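Local coordinates for protein MHC class I antigen (Ctenopharyngodon idella, PDB 5H5Z) that probably presents short peptides at the cell surface to T cells, holding them in a groove between two helices, in complex with beta-2-microglobulin, at residues 32-37 against 41-46; 55-60 against 165-170. All blocks are in the same frame, centred on the assembly; numbering follows the deposited sequence.

Going along the chain from the N terminus, interaction 1 comes first: strand 30-36 runs out, three residues turn, and 41-46 comes back beside it, closing a short hairpin at the edge of the groove floor. Interaction 2 opens only after that hairpin has closed, so the two lie in series, neither nested nor crossed. Its loop is long: from 55-60, at the start of one groove helix, the chain passes through more than a hundred residues before 165-170 brings the other helix back opposite. Trp-58 ties helix 55-82 to the hairpin, its CZ3 3.5 Å from Met-33 CG, while helix 148-170 meets strand 30-36 through the rings of Tyr-167 and Phe-32.

Interaction 1 (32-37 against 41-46); sequences FMYFDS and KAVPKT
Residues 32-36 of strand 30-36 pair antiparallel with the short strand 43-44, with Tyr-34 and Val-43 as the hydrogen-bonded pair: Tyr-34 N reaches Val-43 O at 3.0 Å, and Val-43 N returns to Tyr-34 O at 2.9 Å. A third bond, Lys-45 N to Phe-32 O at 2.7 Å, is more bent (139° at the hydrogen), and its donor stands above the carbonyl plane. Met-33 and Pro-44 form the neighbouring non-hydrogen-bonded pair. On the face carrying Tyr-34 and Val-43, Tyr-34 CB touches Val-43 CG2 and Lys-45 CG, each at 4.1 Å. The tyrosine ring then leads away, packing on Asp-54 of the beta-2-microglobulin chain, and its OH donates to the anti lone pair of Asp-36 OD2 at 2.6 Å, which helps fix the ring's direction. With CG anti to the backbone N (chi1 176°), Phe-35 lays its ring alongside the returning chain, CD2 lying 3.4 Å from Ala-42 N near the ring plane. Thr-46 CG2 packs on Phe-32 CA. The hairpin edges the antiparallel sheet flooring the class I groove, 43-44 being its outermost strand in this chain. Strand 21-27 flanks it, Phe-32 and Met-33 both facing Gly-25 in a classic beta bulge; Met-33 and Phe-35 pack against helix 55-82.

Interaction 2 (55-60 against 165-170); sequences ADYWDR and KKYVAY
Tyr-57 and Tyr-167 reach toward each other from opposite walls of the MHC class I peptide-binding groove, and their hydroxyls share a hydrogen bond of 2.6 Å between Tyr-57 OH and Tyr-167 OH. This pair alone bridges the two segments, whose backbones stay well apart: CA of Tyr-57 and CA of Tyr-167 are 12.8 Å from each other. Tyr-167 OH comes in at the edge of the Tyr-57 ring, close to its plane. The same oxygen also hydrogen-bonds to the backbone of the bound peptide, so Tyr-57, bonded to it as well, is placed as a second-shell partner and probably helps hold Tyr-167 in position. Behind the hydroxyls, a chi1 of 173° swings the Tyr-57 ring out across the groove. The Tyr-167 ring lies over the floor, on Leu-5 and Tyr-7 of strand 3-13, and meets the Phe-32 ring with planes about 50° apart. One turn farther along, Tyr-170 OH hydrogen-bonds to Glu-53 OE1, a separate link from helix 148-170 to the chain just before helix 55-82. Within segment 55-60, Tyr-57 CD2 sits over the centre of the Trp-58 indole, 3.5 Å above its plane.

Interaction 1 (32-37 against 41-46)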
# COMPACT_ATOMS: atom_id res chain seq x y z
N PHE A 32 -3.46 11.31 0.05
CA PHE A 32 -3.57 12.75 -0.17
C PHE A 32 -3.43 13.57 1.12
O PHE A 32 -3.31 14.79 1.07
CB PHE A 32 -4.87 13.09 -0.92
CG PHE A 32 -6.10 13.08 -0.04
CD1 PHE A 32 -6.77 11.89 0.23
CD2 PHE A 32 -6.59 14.27 0.51
CE1 PHE A 32 -7.89 11.87 1.04
CE2 PHE A 32 -7.72 14.26 1.33
CZ PHE A 32 -8.38 13.06 1.59
N MET A 33 -3.45 12.89 2.27
CA MET A 33 -3.42 13.55 3.58
C MET A 33 -2.56 12.77 4.56
O MET A 33 -2.53 11.54 4.51
CB MET A 33 -4.86 13.68 4.12
CG MET A 33 -5.00 14.29 5.50
SD MET A 33 -4.70 13.11 6.83
CE MET A 33 -6.09 12.01 6.65
N TYR A 34 -1.87 13.49 5.45
CA TYR A 34 -1.14 12.90 6.57
C TYR A 34 -1.39 13.68 7.87
O TYR A 34 -1.50 14.90 7.84
CB TYR A 34 0.35 12.86 6.27
CG TYR A 34 1.17 12.29 7.40
CD1 TYR A 34 1.27 10.91 7.57
CD2 TYR A 34 1.84 13.11 8.31
CE1 TYR A 34 2.01 10.36 8.60
CE2 TYR A 34 2.59 12.58 9.34
CZ TYR A 34 2.67 11.20 9.48
OH TYR A 34 3.40 10.65 10.50
N PHE A 35 -1.46 12.97 8.99
CA PHE A 35 -1.49 13.58 10.32
C PHE A 35 -0.76 12.68 11.30
O PHE A 35 -0.90 11.45 11.24
CB PHE A 35 -2.93 13.79 10.80
CG PHE A 35 -3.05 14.33 12.21
CD1 PHE A 35 -3.03 13.48 13.32
CD2 PHE A 35 -3.23 15.70 12.44
CE1 PHE A 35 -3.15 13.98 14.62
CE2 PHE A 35 -3.36 16.20 13.73
CZ PHE A 35 -3.32 15.34 14.82
N ASP A 36 0.01 13.27 12.20
CA ASP A 36 0.48 12.54 13.37
C ASP A 36 0.49 13.38 14.64
O ASP A 36 0.42 14.61 14.58
CB ASP A 36 1.80 11.78 13.12
CG ASP A 36 3.03 12.67 13.12
OD1 ASP A 36 3.14 13.59 13.95
OD2 ASP A 36 3.93 12.42 12.29
N SER A 37 0.56 12.70 15.78
CA SER A 37 0.46 13.36 17.09
C SER A 37 1.76 14.04 17.54
O SER A 37 1.78 14.71 18.59
CB SER A 37 -0.05 12.38 18.14
OG SER A 37 0.75 11.21 18.16
N LYS A 41 -0.50 18.26 13.21
CA LYS A 41 -0.96 19.03 12.06
C LYS A 41 -1.31 18.12 10.89
O LYS A 41 -0.53 17.24 10.54
CB LYS A 41 0.09 20.07 11.63
CG LYS A 41 0.40 21.14 12.68
CD LYS A 41 -0.78 22.08 12.95
CE LYS A 41 -0.63 22.85 14.27
NZ LYS A 41 -1.27 22.21 15.47
N ALA A 42 -2.49 18.32 10.33
CA ALA A 42 -2.89 17.61 9.11
C ALA A 42 -2.34 18.37 7.90
O ALA A 42 -2.50 19.60 7.81
CB ALA A 42 -4.40 17.50 9.02
N VAL A 43 -1.71 17.64 6.99
CA VAL A 43 -1.04 18.25 5.83
C VAL A 43 -1.39 17.58 4.50
O VAL A 43 -1.67 16.36 4.46
CB VAL A 43 0.51 18.29 6.01
CG1 VAL A 43 0.90 19.23 7.14
CG2 VAL A 43 1.06 16.89 6.25
N PRO A 44 -1.37 18.36 3.40
CA PRO A 44 -1.63 17.85 2.05
C PRO A 44 -0.51 16.95 1.54
O PRO A 44 0.65 17.17 1.89
CB PRO A 44 -1.70 19.12 1.20
CG PRO A 44 -0.89 20.13 1.95
CD PRO A 44 -1.16 19.82 3.39
N LYS A 45 -0.87 15.97 0.72
CA LYS A 45 0.13 15.08 0.14
C LYS A 45 0.06 14.95 -1.38
O LYS A 45 0.85 14.22 -1.97
CB LYS A 45 0.07 13.69 0.80
CG LYS A 45 0.42 13.65 2.29
CD LYS A 45 1.86 14.07 2.60
CE LYS A 45 2.88 13.09 2.01
NZ LYS A 45 4.27 13.40 2.44
N THR A 46 -0.87 15.65 -2.03
CA THR A 46 -0.94 15.68 -3.50
C THR A 46 -1.08 17.11 -4.01
O THR A 46 -1.57 17.99 -3.29
CB THR A 46 -2.12 14.87 -4.07
OG1 THR A 46 -3.36 15.44 -3.64
CG2 THR A 46 -2.06 13.43 -3.64

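Interaction 2 (55-60 against 165-170)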
# COMPACT_ATOMS: atom_id res chain seq x y z
N ALA A 55 -5.90 26.84 4.06
CA ALA A 55 -5.78 26.94 5.51
C ALA A 55 -7.03 26.53 6.28
O ALA A 55 -6.94 25.75 7.22
CB ALA A 55 -5.34 28.34 5.91
N ASP A 56 -8.20 27.05 5.88
CA ASP A 56 -9.47 26.73 6.55
C ASP A 56 -9.76 25.22 6.58
O ASP A 56 -10.12 24.68 7.63
CB ASP A 56 -10.64 27.47 5.89
CG ASP A 56 -10.89 28.84 6.50
OD1 ASP A 56 -10.00 29.38 7.19
OD2 ASP A 56 -11.99 29.39 6.28
N TYR A 57 -9.59 24.57 5.44
CA TYR A 57 -9.78 23.12 5.32
C TYR A 57 -8.84 22.35 6.25
O TYR A 57 -9.27 21.47 6.99
CB TYR A 57 -9.57 22.69 3.86
CG TYR A 57 -9.58 21.19 3.64
CD1 TYR A 57 -10.77 20.51 3.37
CD2 TYR A 57 -8.40 20.45 3.69
CE1 TYR A 57 -10.78 19.13 3.17
CE2 TYR A 57 -8.39 19.07 3.49
CZ TYR A 57 -9.59 18.42 3.23
OH TYR A 57 -9.60 17.06 3.03
N TRP A 58 -7.55 22.70 6.20
CA TRP A 58 -6.54 21.99 6.98
C TRP A 58 -6.65 22.27 8.48
O TRP A 58 -6.43 21.36 9.28
CB TRP A 58 -5.14 22.25 6.42
CG TRP A 58 -4.97 21.58 5.09
CD1 TRP A 58 -4.80 22.19 3.87
CD2 TRP A 58 -4.98 20.17 4.83
NE1 TRP A 58 -4.70 21.24 2.88
CE2 TRP A 58 -4.80 20.00 3.44
CE3 TRP A 58 -5.11 19.04 5.64
CZ2 TRP A 58 -4.76 18.73 2.84
CZ3 TRP A 58 -5.06 17.78 5.04
CH2 TRP A 58 -4.89 17.64 3.65
N ASP A 59 -7.04 23.48 8.86
CA ASP A 59 -7.29 23.78 10.28
C ASP A 59 -8.41 22.90 10.83
O ASP A 59 -8.32 22.41 11.96
CB ASP A 59 -7.61 25.27 10.49
CG ASP A 59 -6.41 26.17 10.20
OD1 ASP A 59 -5.27 25.67 10.13
OD2 ASP A 59 -6.62 27.39 10.03
N ARG A 60 -9.46 22.71 10.03
CA ARG A 60 -10.59 21.86 10.41
C ARG A 60 -10.18 20.40 10.49
O ARG A 60 -10.57 19.70 11.43
CB ARG A 60 -11.76 22.06 9.44
CG ARG A 60 -12.80 23.03 9.98
CD ARG A 60 -13.53 23.81 8.89
NE ARG A 60 -14.28 24.91 9.49
CZ ARG A 60 -13.76 26.10 9.81
NH1 ARG A 60 -12.48 26.35 9.57
NH2 ARG A 60 -14.52 27.04 10.37
N LYS A 165 -16.70 13.09 -4.13
CA LYS A 165 -17.05 13.76 -5.39
C LYS A 165 -16.21 15.03 -5.65
O LYS A 165 -15.75 15.27 -6.78
CB LYS A 165 -18.55 14.06 -5.45
CG LYS A 165 -19.41 12.81 -5.63
CD LYS A 165 -20.89 13.11 -5.56
CE LYS A 165 -21.70 11.84 -5.78
NZ LYS A 165 -23.11 11.98 -5.33
N LYS A 166 -16.00 15.83 -4.60
CA LYS A 166 -15.15 17.02 -4.69
C LYS A 166 -13.71 16.65 -5.04
O LYS A 166 -13.10 17.28 -5.91
CB LYS A 166 -15.19 17.84 -3.40
CG LYS A 166 -16.48 18.61 -3.14
CD LYS A 166 -16.46 19.16 -1.71
CE LYS A 166 -17.03 20.56 -1.64
NZ LYS A 166 -16.14 21.57 -2.28
N TYR A 167 -13.16 15.64 -4.35
CA TYR A 167 -11.78 15.20 -4.58
C TYR A 167 -11.57 14.67 -5.99
O TYR A 167 -10.53 14.93 -6.61
CB TYR A 167 -11.35 14.14 -3.54
CG TYR A 167 -11.42 14.60 -2.10
CD1 TYR A 167 -11.21 15.94 -1.75
CD2 TYR A 167 -11.68 13.69 -1.07
CE1 TYR A 167 -11.27 16.36 -0.43
CE2 TYR A 167 -11.75 14.10 0.26
CZ TYR A 167 -11.54 15.44 0.57
OH TYR A 167 -11.59 15.86 1.88
N VAL A 168 -12.55 13.92 -6.49
CA VAL A 168 -12.48 13.35 -7.84
C VAL A 168 -12.42 14.47 -8.87
O VAL A 168 -11.63 14.40 -9.81
CB VAL A 168 -13.63 12.35 -8.12
CG1 VAL A 168 -13.63 11.90 -9.57
CG2 VAL A 168 -13.50 11.13 -7.21
N ALA A 169 -13.21 15.53 -8.68
CA ALA A 169 -13.15 16.70 -9.55
C ALA A 169 -11.82 17.45 -9.45
O ALA A 169 -11.23 17.82 -10.47
CB ALA A 169 -14.32 17.64 -9.28
N TYR A 170 -11.33 17.66 -8.22
CA TYR A 170 -10.02 18.27 -8.00
C TYR A 170 -8.91 17.52 -8.73
O TYR A 170 -8.06 18.13 -9.38
CB TYR A 170 -9.65 18.29 -6.51
CG TYR A 170 -10.51 19.12 -5.59
CD1 TYR A 170 -11.35 20.14 -6.07
CD2 TYR A 170 -10.47 18.89 -4.22
CE1 TYR A 170 -12.12 20.89 -5.19
CE2 TYR A 170 -11.24 19.64 -3.34
CZ TYR A 170 -12.06 20.63 -3.83
OH TYR A 170 -12.81 21.36 -2.94